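Hypothetical conserved protein (Geobacillus kaustophilus, PDB 2PCS) is of unknown function but holds an unidentified bound ligand and, as a CoxG-family member of the Bet v 1-like clan, probably binds small molecules. Local coordinates at residues L79-G84 with F88-G93; G13-V18 with K71-Y76. All coordinates share one frame; numbering follows the deposited sequence.

Interaction 1: L79-G84 with F88-G93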
loop_
_atom_site.group_PDB
_atom_site.type_symbol
_atom_site.label_atom_id
_atom_site.label_comp_id
_atom_site.label_asym_id
_atom_site.label_seq_id
_atom_site.Cartn_x
_atom_site.Cartn_y
_atom_site.Cartn_z
ATOM N N LEU A 79 -6.747 6.942 0.237
ATOM C CA LEU A 79 -6.854 7.699 -1.025
ATOM C C LEU A 79 -5.455 8.079 -1.399
ATOM O O LEU A 79 -4.733 8.634 -0.562
ATOM C CB LEU A 79 -7.705 8.953 -0.863
ATOM C CG LEU A 79 -9.076 8.804 -0.164
ATOM C CD1 LEU A 79 -9.715 10.200 0.056
ATOM C CD2 LEU A 79 -10.020 7.908 -1.025
ATOM N N VAL A 80 -5.050 7.701 -2.613
ATOM C CA VAL A 80 -3.715 7.999 -3.114
ATOM C C VAL A 80 -3.730 8.829 -4.436
ATOM O O VAL A 80 -4.387 8.433 -5.410
ATOM C CB VAL A 80 -2.840 6.756 -3.334
ATOM C CG1 VAL A 80 -1.461 7.194 -3.899
ATOM C CG2 VAL A 80 -2.638 5.934 -2.048
ATOM N N ASN A 81 -3.032 9.979 -4.416
ATOM C CA ASN A 81 -2.749 10.804 -5.611
ATOM C C ASN A 81 -1.246 10.919 -5.812
ATOM O O ASN A 81 -0.554 11.526 -5.009
ATOM C CB ASN A 81 -3.379 12.183 -5.494
ATOM C CG ASN A 81 -4.877 12.117 -5.343
ATOM O OD1 ASN A 81 -5.396 12.161 -4.227
ATOM N ND2 ASN A 81 -5.594 11.995 -6.465
ATOM N N GLY A 82 -0.741 10.262 -6.835
ATOM C CA GLY A 82 0.688 10.214 -7.115
ATOM C C GLY A 82 0.968 10.767 -8.520
ATOM O O GLY A 82 0.177 10.586 -9.447
ATOM N N GLU A 83 2.103 11.429 -8.689
ATOM C CA GLU A 83 2.405 12.091 -9.971
ATOM C C GLU A 83 3.866 12.192 -10.154
ATOM O O GLU A 83 4.619 12.361 -9.194
ATOM C CB GLU A 83 1.773 13.488 -10.002
ATOM C CG GLU A 83 1.588 14.032 -11.410
ATOM C CD GLU A 83 2.803 14.890 -11.877
ATOM O OE1 GLU A 83 3.654 15.284 -11.028
ATOM O OE2 GLU A 83 2.884 15.158 -13.096
ATOM N N GLY A 84 4.300 12.021 -11.382
ATOM C CA GLY A 84 5.693 12.210 -11.678
ATOM C C GLY A 84 5.946 12.299 -13.162
ATOM O O GLY A 84 5.025 12.264 -13.999
ATOM N N PHE A 88 0.878 9.531 -13.913
ATOM C CA PHE A 88 0.141 9.695 -12.679
ATOM C C PHE A 88 -0.797 8.474 -12.347
ATOM O O PHE A 88 -1.171 7.638 -13.236
ATOM C CB PHE A 88 -0.642 11.029 -12.672
ATOM C CG PHE A 88 -1.776 11.059 -13.639
ATOM C CD1 PHE A 88 -1.554 11.377 -14.965
ATOM C CD2 PHE A 88 -3.037 10.699 -13.241
ATOM C CE1 PHE A 88 -2.572 11.419 -15.871
ATOM C CE2 PHE A 88 -4.103 10.715 -14.154
ATOM C CZ PHE A 88 -3.886 11.102 -15.482
ATOM N N VAL A 89 -1.199 8.472 -11.070
ATOM C CA VAL A 89 -2.016 7.445 -10.406
ATOM C C VAL A 89 -3.023 8.086 -9.412
ATOM O O VAL A 89 -2.636 8.686 -8.412
ATOM C CB VAL A 89 -1.122 6.481 -9.547
ATOM C CG1 VAL A 89 -1.979 5.422 -8.904
ATOM C CG2 VAL A 89 -0.049 5.777 -10.411
ATOM N N ASN A 90 -4.304 7.945 -9.689
ATOM C CA ASN A 90 -5.302 8.203 -8.671
ATOM C C ASN A 90 -5.940 6.878 -8.185
ATOM O O ASN A 90 -6.512 6.128 -8.966
ATOM C CB ASN A 90 -6.369 9.149 -9.237
ATOM C CG ASN A 90 -5.768 10.438 -9.729
ATOM O OD1 ASN A 90 -4.879 11.028 -9.051
ATOM N ND2 ASN A 90 -6.180 10.862 -10.942
ATOM N N ALA A 91 -5.836 6.614 -6.892
ATOM C CA ALA A 91 -6.272 5.349 -6.344
ATOM C C ALA A 91 -7.082 5.450 -5.022
ATOM O O ALA A 91 -6.840 6.296 -4.193
ATOM C CB ALA A 91 -5.043 4.463 -6.149
ATOM N N GLU A 92 -8.025 4.548 -4.834
ATOM C CA GLU A 92 -8.601 4.312 -3.506
ATOM C C GLU A 92 -8.519 2.819 -3.164
ATOM O O GLU A 92 -8.582 1.950 -4.065
ATOM C CB GLU A 92 -10.052 4.884 -3.367
ATOM C CG GLU A 92 -10.906 4.692 -4.607
ATOM C CD GLU A 92 -12.371 5.219 -4.505
ATOM O OE1 GLU A 92 -13.256 4.544 -5.131
ATOM O OE2 GLU A 92 -12.633 6.304 -3.852
ATOM N N GLY A 93 -8.339 2.527 -1.883
ATOM C CA GLY A 93 -8.393 1.160 -1.420
ATOM C C GLY A 93 -9.125 1.071 -0.122
ATOM O O GLY A 93 -9.293 2.084 0.571
HETATM O O HOH W 1 -2.494 12.200 -9.469
#
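Val80 and Ala91 face each other as a hydrogen-bonded pair where two antiparallel strands of a hairpin run side by side. The bond from Val80 N to Ala91 O is 2.8 Å long and almost straight, and Val80 O accepts from Ala91 N in return. Gly82 and Val89 repeat the pattern, Gly82 N reaching Val89 O at 2.9 Å. Beta-branched Val80 suits an extended strand. The pairing sets Val80 CB and Ala91 CB 4.2 Å apart, and alanine's lack of further atoms keeps this face slim beside an unidentified bound ligand.

The other face is looser and more polar; Asn81, Glu83 and Glu92 are solvent-exposed there, which suits their polar ends. Both asparagines set CG beside the backbone N (chi1 -60° in Asn81, -57° in Asn90), bringing their amides over the gap between the strands. Asn81 ND2 donates to Asn90 OD1 at 2.9 Å from above the carbonyl plane, the amides turned 58° apart. A water donates to the same OD1 and to Gly82 O, while Asn90 ND2 bonds Glu114 OE1. Replacing Asn90 by alanine is likely to leave Asn81 ND2 without this acceptor, Glu114 OE1 without this donor and the water with a weaker hold. Farther along, Leu79 CD2 rests against Glu92 CB at 3.8 Å.

Strand 59-71 flanks the hairpin beside 79-84, and strand 104-116, which carries Glu114, flanks 88-93.

Interaction 2: G13-V18 with K71-Y76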
loop_
_atom_site.group_PDB
_atom_site.type_symbol
_atom_site.label_atom_id
_atom_site.label_comp_id
_atom_site.label_asym_id
_atom_site.label_seq_id
_atom_site.Cartn_x
_atom_site.Cartn_y
_atom_site.Cartn_z
ATOM N N GLY A 13 0.437 -12.566 13.592
ATOM C CA GLY A 13 0.293 -11.537 14.632
ATOM C C GLY A 13 -1.164 -11.338 14.877
ATOM O O GLY A 13 -1.996 -11.729 14.046
ATOM N N THR A 14 -1.509 -10.739 16.009
ATOM C CA THR A 14 -2.922 -10.438 16.253
ATOM C C THR A 14 -3.366 -9.198 15.480
ATOM O O THR A 14 -2.531 -8.430 14.958
ATOM C CB THR A 14 -3.220 -10.223 17.729
ATOM O OG1 THR A 14 -2.492 -9.076 18.198
ATOM C CG2 THR A 14 -2.869 -11.493 18.570
ATOM N N VAL A 15 -4.683 -9.003 15.424
ATOM C CA VAL A 15 -5.264 -7.896 14.677
ATOM C C VAL A 15 -4.637 -6.606 15.179
ATOM O O VAL A 15 -4.221 -5.769 14.395
ATOM C CB VAL A 15 -6.786 -7.833 14.825
ATOM C CG1 VAL A 15 -7.326 -6.475 14.326
ATOM C CG2 VAL A 15 -7.450 -8.994 14.068
ATOM N N GLU A 16 -4.568 -6.472 16.496
ATOM C CA GLU A 16 -3.852 -5.383 17.148
ATOM C C GLU A 16 -2.366 -5.306 16.794
ATOM O O GLU A 16 -1.821 -4.242 16.675
ATOM C CB GLU A 16 -4.058 -5.442 18.682
ATOM C CG GLU A 16 -3.180 -4.467 19.517
ATOM C CD GLU A 16 -3.335 -2.955 19.178
ATOM O OE1 GLU A 16 -4.361 -2.538 18.597
ATOM O OE2 GLU A 16 -2.420 -2.168 19.520
ATOM N N GLU A 17 -1.692 -6.424 16.635
ATOM C CA GLU A 17 -0.261 -6.333 16.313
ATOM C C GLU A 17 -0.064 -5.731 14.925
ATOM O O GLU A 17 0.836 -4.905 14.729
ATOM C CB GLU A 17 0.441 -7.692 16.466
ATOM C CG GLU A 17 0.689 -8.025 17.958
ATOM C CD GLU A 17 0.695 -9.535 18.309
ATOM O OE1 GLU A 17 0.225 -10.370 17.493
ATOM O OE2 GLU A 17 1.163 -9.872 19.431
ATOM N N VAL A 18 -0.947 -6.118 13.998
ATOM C CA VAL A 18 -0.927 -5.692 12.602
ATOM C C VAL A 18 -1.380 -4.252 12.475
ATOM O O VAL A 18 -0.690 -3.440 11.874
ATOM C CB VAL A 18 -1.807 -6.634 11.731
ATOM C CG1 VAL A 18 -1.854 -6.184 10.273
ATOM C CG2 VAL A 18 -1.271 -8.081 11.871
ATOM N N LYS A 71 -11.274 2.777 11.376
ATOM C CA LYS A 71 -11.920 2.068 12.424
ATOM C C LYS A 71 -11.221 1.043 13.301
ATOM O O LYS A 71 -11.103 -0.089 12.904
ATOM C CB LYS A 71 -13.204 1.402 11.923
ATOM C CG LYS A 71 -14.274 2.316 11.293
ATOM C CD LYS A 71 -15.263 1.445 10.530
ATOM C CE LYS A 71 -16.213 2.239 9.709
ATOM N NZ LYS A 71 -16.499 3.496 10.477
ATOM N N PRO A 72 -10.545 1.458 14.358
ATOM C CA PRO A 72 -9.375 0.792 14.853
ATOM C C PRO A 72 -9.987 -0.426 15.617
ATOM O O PRO A 72 -11.196 -0.413 15.991
ATOM C CB PRO A 72 -8.821 1.739 15.924
ATOM C CG PRO A 72 -9.449 3.083 15.602
ATOM C CD PRO A 72 -10.747 2.795 14.954
ATOM N N PRO A 73 -9.229 -1.522 15.751
ATOM C CA PRO A 73 -8.014 -1.771 15.030
ATOM C C PRO A 73 -8.292 -2.663 13.758
ATOM O O PRO A 73 -7.475 -3.513 13.423
ATOM C CB PRO A 73 -7.239 -2.550 16.084
ATOM C CG PRO A 73 -8.346 -3.554 16.591
ATOM C CD PRO A 73 -9.566 -2.653 16.661
ATOM N N TYR A 74 -9.385 -2.455 13.024
ATOM C CA TYR A 74 -9.743 -3.435 11.999
ATOM C C TYR A 74 -10.089 -2.965 10.575
ATOM O O TYR A 74 -10.212 -3.778 9.682
ATOM C CB TYR A 74 -10.932 -4.307 12.500
ATOM C CG TYR A 74 -12.197 -3.499 12.639
ATOM C CD1 TYR A 74 -12.474 -2.790 13.828
ATOM C CD2 TYR A 74 -13.105 -3.422 11.595
ATOM C CE1 TYR A 74 -13.634 -2.034 13.958
ATOM C CE2 TYR A 74 -14.267 -2.653 11.710
ATOM C CZ TYR A 74 -14.522 -1.960 12.898
ATOM O OH TYR A 74 -15.662 -1.173 13.001
ATOM N N HIS A 75 -10.314 -1.699 10.331
ATOM C CA HIS A 75 -10.688 -1.287 8.998
ATOM C C HIS A 75 -10.182 0.118 8.666
ATOM O O HIS A 75 -10.264 1.006 9.490
ATOM C CB HIS A 75 -12.184 -1.331 8.878
ATOM C CG HIS A 75 -12.714 -0.565 7.702
ATOM N ND1 HIS A 75 -13.065 -1.169 6.516
ATOM C CD2 HIS A 75 -12.946 0.760 7.536
ATOM C CE1 HIS A 75 -13.510 -0.252 5.673
ATOM N NE2 HIS A 75 -13.469 0.925 6.279
ATOM N N TYR A 76 -9.673 0.346 7.454
ATOM C CA TYR A 76 -9.528 1.736 6.948
ATOM C C TYR A 76 -9.619 1.846 5.436
ATOM O O TYR A 76 -9.690 0.834 4.720
ATOM C CB TYR A 76 -8.286 2.405 7.483
ATOM C CG TYR A 76 -7.022 1.686 7.109
ATOM C CD1 TYR A 76 -6.623 0.504 7.792
ATOM C CD2 TYR A 76 -6.224 2.150 6.061
ATOM C CE1 TYR A 76 -5.432 -0.177 7.438
ATOM C CE2 TYR A 76 -5.040 1.500 5.700
ATOM C CZ TYR A 76 -4.653 0.335 6.374
ATOM O OH TYR A 76 -3.478 -0.285 6.005
#
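Val15 meets Pro73 where the first turn of helix 15-22 approaches the turn between strands 59-71 and 75-84. The apolar contact is small: Val15 CG1 lies 3.8 Å from Pro73 CG, the two side chains crossing at about a right angle. With CG1 anti to the backbone N (chi1 166°), that methyl is carried toward the turn, and it also comes close to Pro73 O. A short apolar valine can lay one methyl on the proline ring without burying a polar group of its own. Trp19, farther along the helix, also packs on Pro72 and Pro73, and Val15 touches Pro99 of strand 87-99.

A second touch pairs a charged group with an apolar one. The Glu16 chain, bent at chi2 (58°), swings OE1 to within 3.8 Å of Pro73 CB, the side chain crossing the proline at about a right angle.

Hydrogen bonds work within each segment. Thr14 is the N-cap of the helix: its OG1 accepts from Glu17 N at 3.2 Å. Glu17 OE1 answers at Thr14 N to complete a capping box, although that bond is modelled implausibly short and its length is doubtful. In the turn, Lys71 O accepts from both Tyr74 N and His75 N, in a classic beta bulge, and the peptide bond before Pro73 is cis, which helps to reverse the chain.

The contact ties the N-terminal end of helix 15-22 to a turn of the antiparallel sheet, consistent with the family's Bet v 1-like fold. Each partner is shaped by its own hydrogen bonds, and between the two segments the contact rests on van der Waals touch, joining helix to turn without a directional bond.

Strand 75-84 serves both contacts: interaction 2 uses the turn leading into its start and interaction 1 its far half, so the segments 71-76 and 79-84 nearly follow one another in sequence. Their centres are nonetheless 24 Å apart, on opposite sides of the chain's centre. Strand 87-99 runs alongside throughout, pairing in interaction 1 and backing Val15 and Tyr76 near interaction 2. The two differ in kind, a regular backbone ladder against a small side-chain touch between helix and turn. They also differ in nearness to the unidentified ligand: about 4 Å from the Ala91 side chain, but about 13 Å from that of Pro73.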